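Local coordinates for protein nucleoporin NUP82 (Chaetomium thermophilum, PDB 5CWW) that probably serves as a structural component of the nuclear pore complex and a docking site for transport factors, this chain being its N-terminal beta-propeller part, at residues N125-A130 with E346-E351; A50-E55 with C140-S145; V201-T206 with L288-T293. All blocks are in the same frame, centred on the assembly; numbering follows the deposited sequence.

Contact 1: residues N125-A130 with E346-E351; sequences NQDFLA and EEATGE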
loop_
_atom_site.group_PDB
_atom_site.type_symbol
_atom_site.label_atom_id
_atom_site.label_comp_id
_atom_site.label_asym_id
_atom_site.label_seq_id
_atom_site.Cartn_x
_atom_site.Cartn_y
_atom_site.Cartn_z
ATOM N N ASN B 125 -15.115 12.228 -4.863
ATOM C CA ASN B 125 -16.075 13.201 -5.375
ATOM C C ASN B 125 -15.404 14.274 -6.231
ATOM O O ASN B 125 -16.052 15.224 -6.670
ATOM C CB ASN B 125 -16.834 13.843 -4.216
ATOM C CG ASN B 125 -17.663 12.838 -3.441
ATOM O OD1 ASN B 125 -18.194 11.883 -4.012
ATOM N ND2 ASN B 125 -17.770 13.038 -2.133
ATOM N N GLN B 126 -14.102 14.112 -6.454
ATOM C CA GLN B 126 -13.363 14.916 -7.424
ATOM C C GLN B 126 -13.344 16.404 -7.075
ATOM O O GLN B 126 -13.345 17.255 -7.963
ATOM C CB GLN B 126 -13.959 14.717 -8.824
ATOM C CG GLN B 126 -14.009 13.260 -9.263
ATOM C CD GLN B 126 -14.627 13.075 -10.634
ATOM O OE1 GLN B 126 -15.538 13.807 -11.026
ATOM N NE2 GLN B 126 -14.134 12.088 -11.374
ATOM N N ASP B 127 -13.319 16.705 -5.779
ATOM C CA ASP B 127 -13.211 18.084 -5.309
ATOM C C ASP B 127 -11.837 18.352 -4.689
ATOM O O ASP B 127 -11.372 19.491 -4.681
ATOM C CB ASP B 127 -14.319 18.395 -4.299
ATOM C CG ASP B 127 -14.454 17.330 -3.227
ATOM O OD1 ASP B 127 -13.848 16.245 -3.374
ATOM O OD2 ASP B 127 -15.175 17.575 -2.238
ATOM N N PHE B 128 -11.195 17.301 -4.180
ATOM C CA PHE B 128 -9.839 17.399 -3.636
ATOM C C PHE B 128 -8.840 16.643 -4.508
ATOM O O PHE B 128 -9.164 15.601 -5.080
ATOM C CB PHE B 128 -9.769 16.844 -2.206
ATOM C CG PHE B 128 -10.518 17.655 -1.178
ATOM C CD1 PHE B 128 -11.203 18.808 -1.524
ATOM C CD2 PHE B 128 -10.521 17.257 0.150
ATOM C CE1 PHE B 128 -11.883 19.540 -0.569
ATOM C CE2 PHE B 128 -11.195 17.985 1.107
ATOM C CZ PHE B 128 -11.877 19.129 0.748
ATOM N N LEU B 129 -7.622 17.169 -4.588
ATOM C CA LEU B 129 -6.541 16.523 -5.326
ATOM C C LEU B 129 -5.290 16.411 -4.456
ATOM O O LEU B 129 -4.731 17.422 -4.023
ATOM C CB LEU B 129 -6.220 17.298 -6.605
ATOM C CG LEU B 129 -5.119 16.715 -7.495
ATOM C CD1 LEU B 129 -5.572 15.404 -8.128
ATOM C CD2 LEU B 129 -4.705 17.713 -8.562
ATOM N N ALA B 130 -4.860 15.179 -4.203
ATOM C CA ALA B 130 -3.641 14.931 -3.444
ATOM C C ALA B 130 -2.428 15.092 -4.353
ATOM O O ALA B 130 -2.385 14.521 -5.443
ATOM C CB ALA B 130 -3.668 13.543 -2.825
ATOM N N GLU B 346 -25.186 16.555 4.866
ATOM C CA GLU B 346 -25.198 16.852 3.441
ATOM C C GLU B 346 -23.987 16.279 2.712
ATOM O O GLU B 346 -23.041 15.787 3.327
ATOM C CB GLU B 346 -25.261 18.381 3.255
ATOM C CG GLU B 346 -25.592 18.899 1.851
ATOM C CD GLU B 346 -26.987 18.524 1.381
ATOM O OE1 GLU B 346 -27.732 17.890 2.154
ATOM O OE2 GLU B 346 -27.333 18.854 0.227
ATOM N N GLU B 347 -24.034 16.367 1.389
ATOM C CA GLU B 347 -22.926 15.993 0.528
ATOM C C GLU B 347 -22.199 17.248 0.056
ATOM O O GLU B 347 -22.826 18.192 -0.423
ATOM C CB GLU B 347 -23.447 15.177 -0.652
ATOM C CG GLU B 347 -22.373 14.564 -1.536
ATOM C CD GLU B 347 -22.937 13.553 -2.518
ATOM O OE1 GLU B 347 -24.169 13.550 -2.732
ATOM O OE2 GLU B 347 -22.149 12.759 -3.073
ATOM N N ALA B 348 -20.878 17.254 0.210
ATOM C CA ALA B 348 -20.066 18.429 -0.097
ATOM C C ALA B 348 -20.233 18.866 -1.549
ATOM O O ALA B 348 -20.375 20.055 -1.836
ATOM C CB ALA B 348 -18.605 18.145 0.201
ATOM N N THR B 349 -20.209 17.895 -2.456
ATOM C CA THR B 349 -20.409 18.150 -3.878
ATOM C C THR B 349 -21.744 17.569 -4.311
ATOM O O THR B 349 -21.891 17.118 -5.447
ATOM C CB THR B 349 -19.294 17.527 -4.738
ATOM O OG1 THR B 349 -19.482 16.108 -4.813
ATOM C CG2 THR B 349 -17.924 17.830 -4.153
ATOM N N GLY B 350 -22.714 17.583 -3.400
ATOM C CA GLY B 350 -23.961 16.887 -3.630
ATOM C C GLY B 350 -25.242 17.567 -3.200
ATOM O O GLY B 350 -25.265 18.611 -2.548
ATOM N N GLU B 351 -26.318 16.905 -3.598
ATOM C CA GLU B 351 -27.703 17.267 -3.330
ATOM C C GLU B 351 -28.445 16.194 -2.540
ATOM O O GLU B 351 -29.670 16.089 -2.636
ATOM C CB GLU B 351 -28.447 17.561 -4.629
ATOM C CG GLU B 351 -27.755 18.571 -5.552
ATOM C CD GLU B 351 -26.524 18.025 -6.250
ATOM O OE1 GLU B 351 -26.219 16.827 -6.082
ATOM O OE2 GLU B 351 -25.859 18.802 -6.967
#

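Contact 2: residues A50-E55 with C140-S145; sequences ARRGTE and CILPDS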
loop_
_atom_site.group_PDB
_atom_site.type_symbol
_atom_site.label_atom_id
_atom_site.label_comp_id
_atom_site.label_asym_id
_atom_site.label_seq_id
_atom_site.Cartn_x
_atom_site.Cartn_y
_atom_site.Cartn_z
ATOM N N ALA B 50 -3.990 13.087 -13.674
ATOM C CA ALA B 50 -5.236 12.785 -12.977
ATOM C C ALA B 50 -6.388 13.420 -13.743
ATOM O O ALA B 50 -6.163 14.298 -14.573
ATOM C CB ALA B 50 -5.190 13.296 -11.545
ATOM N N ARG B 51 -7.616 12.986 -13.466
ATOM C CA ARG B 51 -8.763 13.442 -14.244
ATOM C C ARG B 51 -10.063 13.495 -13.457
ATOM O O ARG B 51 -10.213 12.850 -12.420
ATOM C CB ARG B 51 -8.980 12.524 -15.450
ATOM C CG ARG B 51 -9.417 11.111 -15.070
ATOM C CD ARG B 51 -9.821 10.311 -16.285
ATOM N NE ARG B 51 -11.129 10.705 -16.809
ATOM C CZ ARG B 51 -12.290 10.153 -16.461
ATOM N NH1 ARG B 51 -12.336 9.173 -15.569
ATOM N NH2 ARG B 51 -13.417 10.592 -17.006
ATOM N N ARG B 52 -10.999 14.274 -13.986
ATOM C CA ARG B 52 -12.387 14.248 -13.553
ATOM C C ARG B 52 -13.230 14.596 -14.772
ATOM O O ARG B 52 -13.056 15.657 -15.373
ATOM C CB ARG B 52 -12.636 15.216 -12.392
ATOM C CG ARG B 52 -12.283 16.669 -12.671
ATOM C CD ARG B 52 -12.550 17.542 -11.455
ATOM N NE ARG B 52 -12.477 18.964 -11.776
ATOM C CZ ARG B 52 -12.757 19.942 -10.920
ATOM N NH1 ARG B 52 -13.132 19.661 -9.678
ATOM N NH2 ARG B 52 -12.666 21.207 -11.304
ATOM N N GLY B 53 -14.132 13.697 -15.148
ATOM C CA GLY B 53 -14.866 13.845 -16.391
ATOM C C GLY B 53 -13.895 13.993 -17.550
ATOM O O GLY B 53 -13.020 13.148 -17.743
ATOM N N THR B 54 -14.034 15.077 -18.305
ATOM C CA THR B 54 -13.155 15.348 -19.440
ATOM C C THR B 54 -11.997 16.278 -19.068
ATOM O O THR B 54 -11.156 16.595 -19.911
ATOM C CB THR B 54 -13.933 15.969 -20.613
ATOM O OG1 THR B 54 -14.594 17.165 -20.179
ATOM C CG2 THR B 54 -14.963 14.986 -21.141
ATOM N N GLU B 55 -11.956 16.714 -17.812
ATOM C CA GLU B 55 -10.851 17.536 -17.326
ATOM C C GLU B 55 -9.676 16.660 -16.913
ATOM O O GLU B 55 -9.869 15.556 -16.399
ATOM C CB GLU B 55 -11.287 18.396 -16.136
ATOM C CG GLU B 55 -12.377 19.410 -16.443
ATOM C CD GLU B 55 -12.709 20.284 -15.244
ATOM O OE1 GLU B 55 -12.038 20.144 -14.198
ATOM O OE2 GLU B 55 -13.639 21.111 -15.345
ATOM N N CYS B 140 -4.856 19.944 -2.841
ATOM C CA CYS B 140 -5.362 21.054 -3.630
ATOM C C CYS B 140 -6.882 21.056 -3.640
ATOM O O CYS B 140 -7.512 20.080 -4.046
ATOM C CB CYS B 140 -4.835 20.986 -5.063
ATOM S SG CYS B 140 -5.402 22.352 -6.115
ATOM N N ILE B 141 -7.463 22.156 -3.176
ATOM C CA ILE B 141 -8.895 22.372 -3.292
ATOM C C ILE B 141 -9.175 22.775 -4.730
ATOM O O ILE B 141 -8.924 23.913 -5.124
ATOM C CB ILE B 141 -9.400 23.459 -2.322
ATOM C CG1 ILE B 141 -8.871 23.202 -0.906
ATOM C CG2 ILE B 141 -10.922 23.518 -2.328
ATOM C CD1 ILE B 141 -9.167 21.817 -0.369
ATOM N N LEU B 142 -9.681 21.831 -5.514
ATOM C CA LEU B 142 -9.854 22.048 -6.945
ATOM C C LEU B 142 -10.822 23.198 -7.212
ATOM O O LEU B 142 -11.867 23.294 -6.572
ATOM C CB LEU B 142 -10.338 20.764 -7.620
ATOM C CG LEU B 142 -9.348 19.598 -7.546
ATOM C CD1 LEU B 142 -9.941 18.340 -8.163
ATOM C CD2 LEU B 142 -8.032 19.954 -8.235
ATOM N N PRO B 143 -10.474 24.078 -8.166
ATOM C CA PRO B 143 -11.292 25.270 -8.399
ATOM C C PRO B 143 -12.514 25.000 -9.266
ATOM O O PRO B 143 -12.633 23.927 -9.857
ATOM C CB PRO B 143 -10.325 26.206 -9.120
ATOM C CG PRO B 143 -9.468 25.279 -9.912
ATOM C CD PRO B 143 -9.314 24.031 -9.074
ATOM N N ASP B 144 -13.410 25.979 -9.332
ATOM C CA ASP B 144 -14.580 25.892 -10.189
ATOM C C ASP B 144 -14.130 25.773 -11.641
ATOM O O ASP B 144 -13.145 26.390 -12.045
ATOM C CB ASP B 144 -15.479 27.117 -9.993
ATOM C CG ASP B 144 -16.905 26.878 -10.451
ATOM O OD1 ASP B 144 -17.104 26.141 -11.439
ATOM O OD2 ASP B 144 -17.831 27.427 -9.817
ATOM N N SER B 145 -14.850 24.977 -12.422
ATOM C CA SER B 145 -14.500 24.759 -13.821
ATOM C C SER B 145 -14.688 26.020 -14.669
ATOM O O SER B 145 -14.175 26.103 -15.786
ATOM C CB SER B 145 -15.333 23.613 -14.398
ATOM O OG SER B 145 -15.102 22.412 -13.678
#

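Contact 3: residues V201-T206 with L288-T293; sequences VWELST and LPQRWT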
loop_
_atom_site.group_PDB
_atom_site.type_symbol
_atom_site.label_atom_id
_atom_site.label_comp_id
_atom_site.label_asym_id
_atom_site.label_seq_id
_atom_site.Cartn_x
_atom_site.Cartn_y
_atom_site.Cartn_z
ATOM N N VAL B 201 -4.172 7.756 8.609
ATOM C CA VAL B 201 -5.497 8.152 8.154
ATOM C C VAL B 201 -5.746 9.628 8.478
ATOM O O VAL B 201 -5.708 10.030 9.644
ATOM C CB VAL B 201 -6.594 7.291 8.809
ATOM C CG1 VAL B 201 -7.973 7.684 8.281
ATOM C CG2 VAL B 201 -6.326 5.801 8.568
ATOM N N TRP B 202 -5.995 10.427 7.444
ATOM C CA TRP B 202 -6.306 11.847 7.603
ATOM C C TRP B 202 -7.756 12.097 7.223
ATOM O O TRP B 202 -8.188 11.701 6.141
ATOM C CB TRP B 202 -5.393 12.713 6.732
ATOM C CG TRP B 202 -3.953 12.303 6.737
ATOM C CD1 TRP B 202 -3.396 11.256 6.059
ATOM C CD2 TRP B 202 -2.877 12.946 7.433
ATOM N NE1 TRP B 202 -2.044 11.202 6.298
ATOM C CE2 TRP B 202 -1.700 12.229 7.138
ATOM C CE3 TRP B 202 -2.796 14.056 8.280
ATOM C CZ2 TRP B 202 -0.459 12.585 7.661
ATOM C CZ3 TRP B 202 -1.562 14.407 8.798
ATOM C CH2 TRP B 202 -0.411 13.675 8.487
ATOM N N GLU B 203 -8.502 12.755 8.106
ATOM C CA GLU B 203 -9.901 13.080 7.840
ATOM C C GLU B 203 -10.064 14.587 7.686
ATOM O O GLU B 203 -10.166 15.322 8.668
ATOM C CB GLU B 203 -10.788 12.541 8.960
ATOM C CG GLU B 203 -10.746 11.018 9.058
ATOM C CD GLU B 203 -11.580 10.471 10.195
ATOM O OE1 GLU B 203 -12.785 10.790 10.264
ATOM O OE2 GLU B 203 -11.024 9.722 11.026
ATOM N N LEU B 204 -10.098 15.032 6.434
ATOM C CA LEU B 204 -9.930 16.442 6.105
ATOM C C LEU B 204 -11.206 17.268 6.216
ATOM O O LEU B 204 -12.291 16.826 5.837
ATOM C CB LEU B 204 -9.367 16.576 4.689
ATOM C CG LEU B 204 -8.138 15.715 4.392
ATOM C CD1 LEU B 204 -7.704 15.892 2.948
ATOM C CD2 LEU B 204 -6.998 16.053 5.345
ATOM N N SER B 205 -11.050 18.477 6.744
ATOM C CA SER B 205 -12.114 19.469 6.769
ATOM C C SER B 205 -11.499 20.847 6.568
ATOM O O SER B 205 -10.625 21.264 7.329
ATOM C CB SER B 205 -12.891 19.414 8.083
ATOM O OG SER B 205 -13.856 20.452 8.144
ATOM N N THR B 206 -11.957 21.551 5.539
ATOM C CA THR B 206 -11.403 22.855 5.199
ATOM C C THR B 206 -11.726 23.909 6.256
ATOM O O THR B 206 -11.174 25.008 6.232
ATOM C CB THR B 206 -11.924 23.340 3.834
ATOM O OG1 THR B 206 -13.353 23.442 3.870
ATOM C CG2 THR B 206 -11.511 22.374 2.736
ATOM N N LEU B 288 -10.756 1.653 9.264
ATOM C CA LEU B 288 -11.755 2.704 9.105
ATOM C C LEU B 288 -11.291 4.020 9.721
ATOM O O LEU B 288 -10.589 4.022 10.734
ATOM C CB LEU B 288 -13.079 2.278 9.745
ATOM C CG LEU B 288 -13.908 1.217 9.016
ATOM C CD1 LEU B 288 -15.046 0.747 9.907
ATOM C CD2 LEU B 288 -14.455 1.759 7.705
ATOM N N PRO B 289 -11.683 5.152 9.116
ATOM C CA PRO B 289 -11.501 6.424 9.821
ATOM C C PRO B 289 -12.471 6.530 10.997
ATOM O O PRO B 289 -13.312 5.645 11.160
ATOM C CB PRO B 289 -11.796 7.476 8.745
ATOM C CG PRO B 289 -12.577 6.767 7.703
ATOM C CD PRO B 289 -12.140 5.344 7.730
ATOM N N GLN B 290 -12.348 7.581 11.803
ATOM C CA GLN B 290 -13.199 7.750 12.980
ATOM C C GLN B 290 -14.674 7.746 12.606
ATOM O O GLN B 290 -15.518 7.285 13.375
ATOM C CB GLN B 290 -12.860 9.052 13.708
ATOM C CG GLN B 290 -11.480 9.065 14.327
ATOM C CD GLN B 290 -11.207 10.323 15.126
ATOM O OE1 GLN B 290 -10.739 10.259 16.264
ATOM N NE2 GLN B 290 -11.488 11.476 14.532
ATOM N N ARG B 291 -14.973 8.270 11.424
ATOM C CA ARG B 291 -16.335 8.304 10.910
ATOM C C ARG B 291 -16.338 7.808 9.472
ATOM O O ARG B 291 -15.405 8.081 8.719
ATOM C CB ARG B 291 -16.907 9.719 11.002
ATOM C CG ARG B 291 -17.396 10.092 12.392
ATOM C CD ARG B 291 -17.670 11.583 12.510
ATOM N NE ARG B 291 -16.471 12.330 12.886
ATOM C CZ ARG B 291 -16.080 12.552 14.139
ATOM N NH1 ARG B 291 -16.787 12.087 15.162
ATOM N NH2 ARG B 291 -14.974 13.243 14.373
ATOM N N TRP B 292 -17.384 7.080 9.091
ATOM C CA TRP B 292 -17.425 6.435 7.782
ATOM C C TRP B 292 -18.846 6.341 7.227
ATOM O O TRP B 292 -19.824 6.368 7.975
ATOM C CB TRP B 292 -16.800 5.037 7.865
ATOM C CG TRP B 292 -17.430 4.137 8.891
ATOM C CD1 TRP B 292 -17.436 4.310 10.245
ATOM C CD2 TRP B 292 -18.133 2.913 8.642
ATOM N NE1 TRP B 292 -18.105 3.276 10.853
ATOM C CE2 TRP B 292 -18.542 2.404 9.891
ATOM C CE3 TRP B 292 -18.459 2.199 7.485
ATOM C CZ2 TRP B 292 -19.261 1.218 10.015
ATOM C CZ3 TRP B 292 -19.173 1.020 7.611
ATOM C CH2 TRP B 292 -19.565 0.542 8.865
ATOM N N THR B 293 -18.935 6.238 5.905
ATOM C CA THR B 293 -20.209 6.192 5.192
ATOM C C THR B 293 -20.288 4.927 4.341
ATOM O O THR B 293 -19.605 4.826 3.324
ATOM C CB THR B 293 -20.391 7.420 4.284
ATOM O OG1 THR B 293 -20.402 8.608 5.084
ATOM C CG2 THR B 293 -21.694 7.330 3.493
#

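Contact 1: residues N125-A130 with E346-E351
D127 and N125 meet T349 where a turn of segment 125-130 faces a loop tip of segment 346-351. Three atoms of D127, CB, CG and OD2, line up along the methyl group of T349. Its CB is 3.7 Å from T349 CG2, its carboxylate carbon CG is 3.6 Å from the same methyl, and OD2 comes closest, at 3.4 Å from T349 CG2. A348 CB makes a looser approach, 4.2 Å from D127 OD2. A first torsion of 48° tucks D127 CG between its own backbone N and carbonyl carbon, and the carboxylate is fixed from outside the two segments: OD2 is hydrogen-bonded to H188 NE2, while OD1 turns to S123 OG and bonds there. The methyl of T349 therefore rests on a carboxylate whose oxygens are both engaged, and the contact across the segments is one of van der Waals touch.

T349 turns its other branch to N125, with OG1 3.5 Å from N125 CB. The amide end of N125 passes on toward E347, whose long extended chain brings OE2 to 4.2 Å from N125 OD1. The two flat groups are turned 68° against each other, and the nearest atoms are both oxygens, which leaves this a loose approach. N125 ND2 makes a weak hydrogen bond with N186 O. T349 is presented by a type I beta turn from E347 to G350, closed by a weak backbone bond from G350 N to E347 O.

The D127 side of the contact precedes strand 128-132, the second strand of a propeller blade, and follows strand 119-122. The T349 side is the loop between strands 343-345 and 354-358, part of a small three-stranded sheet with 291-292 that sits outside the four-stranded blades and reaches across to this surface turn.

Contact 2: residues A50-E55 with C140-S145
A first torsion of 58° sets R52 CG between its backbone N and carbonyl carbon, and from there the chain runs extended to NE, carrying the guanidinium across to P143 and S145. The chain of E55 is likewise extended beyond CG, so its carboxylate reaches the same spot from the other end of the type II' turn R52-E55. NH2 of R52 gives a hydrogen bond of 3.1 Å to P143 O, which lies near the guanidinium plane and is met almost head-on, the C=O...donor angle being 175°. NE of R52 pairs with E55 OE1 at 2.7 Å in a salt bridge, also within the guanidinium plane, although OE1 is approached from above the carboxylate. S145 OG donates to the syn lone pair of E55 OE2 at 2.6 Å. Beside these bonds, L142 CB lies 3.6 Å from R52 NH1, which is bonded to Q126 O. W66 NE1 adds a further hydrogen bond to E55 OE1. With R52, S145 and W66 all turned to it, the buried carboxylate of E55 is likely to stay ionised and to hold the arginine that joins two adjacent propeller blades.

Contact 3: residues V201-T206 with L288-T293
P289 is the first residue of 288-293 to meet the other segment: its CB is 3.9 Å from V201 CG1 and 3.3 Å from E203 OE2. V201 points CG1 at the proline because that methyl stands opposite its backbone N (chi1 -178°), and both V201 and E203 cross the proline at about a right angle. At Q290 the contact turns polar. Its backbone N gives a hydrogen bond of 2.6 Å to E203 OE2, with an N-H...acceptor angle of 158°, and the donor stands above the carboxylate plane, 37° out of it. E203 OE2 is also bonded to T216 OG1, and Q290 CG passes 3.4 Å from E203 OE2. The strand that supplies E203, 198-203, is the third of one beta-propeller blade, whereas P289 and Q290 follow strand 281-284, the third of the next, so the carboxylate ties one blade to the segment that leaves the next. With an alanine in place of E203, the Q290 amide would probably be left without this acceptor and a gap would open beside P289 CB. R291 comes next, its N 3.5 Å from E203 OE1; its guanidinium stays short of contact, NE lying 4.8 Å from E203 OE1, close enough that the opposite charges may attract weakly. W292 then turns its ring away, one face under L288 CD1, and bonds through NE1 to T358 O on strand 354-358.

Contacts 1 and 2 are close neighbours, their centres about 11 Å apart, because strands 128-132 and 137-141 pair in one blade; L129 O and C140 N, 2.8 Å apart, probably form a hydrogen bond there, as do Q126 O and R52 NH1 at 3.0 Å. Contact 3 has its centre about 14 Å from that of contact 1 and 21 Å from that of contact 2. T206 is one meeting point, its CG2 3.8 Å from F128 CZ and 3.9 Å from I141 CD1; L204 also packs on F128. Contact 2 joins consecutive blades; contact 3 joins a blade to the segment leaving the next; contact 1 brings loop 346-351 to the blade that contact 2 also uses.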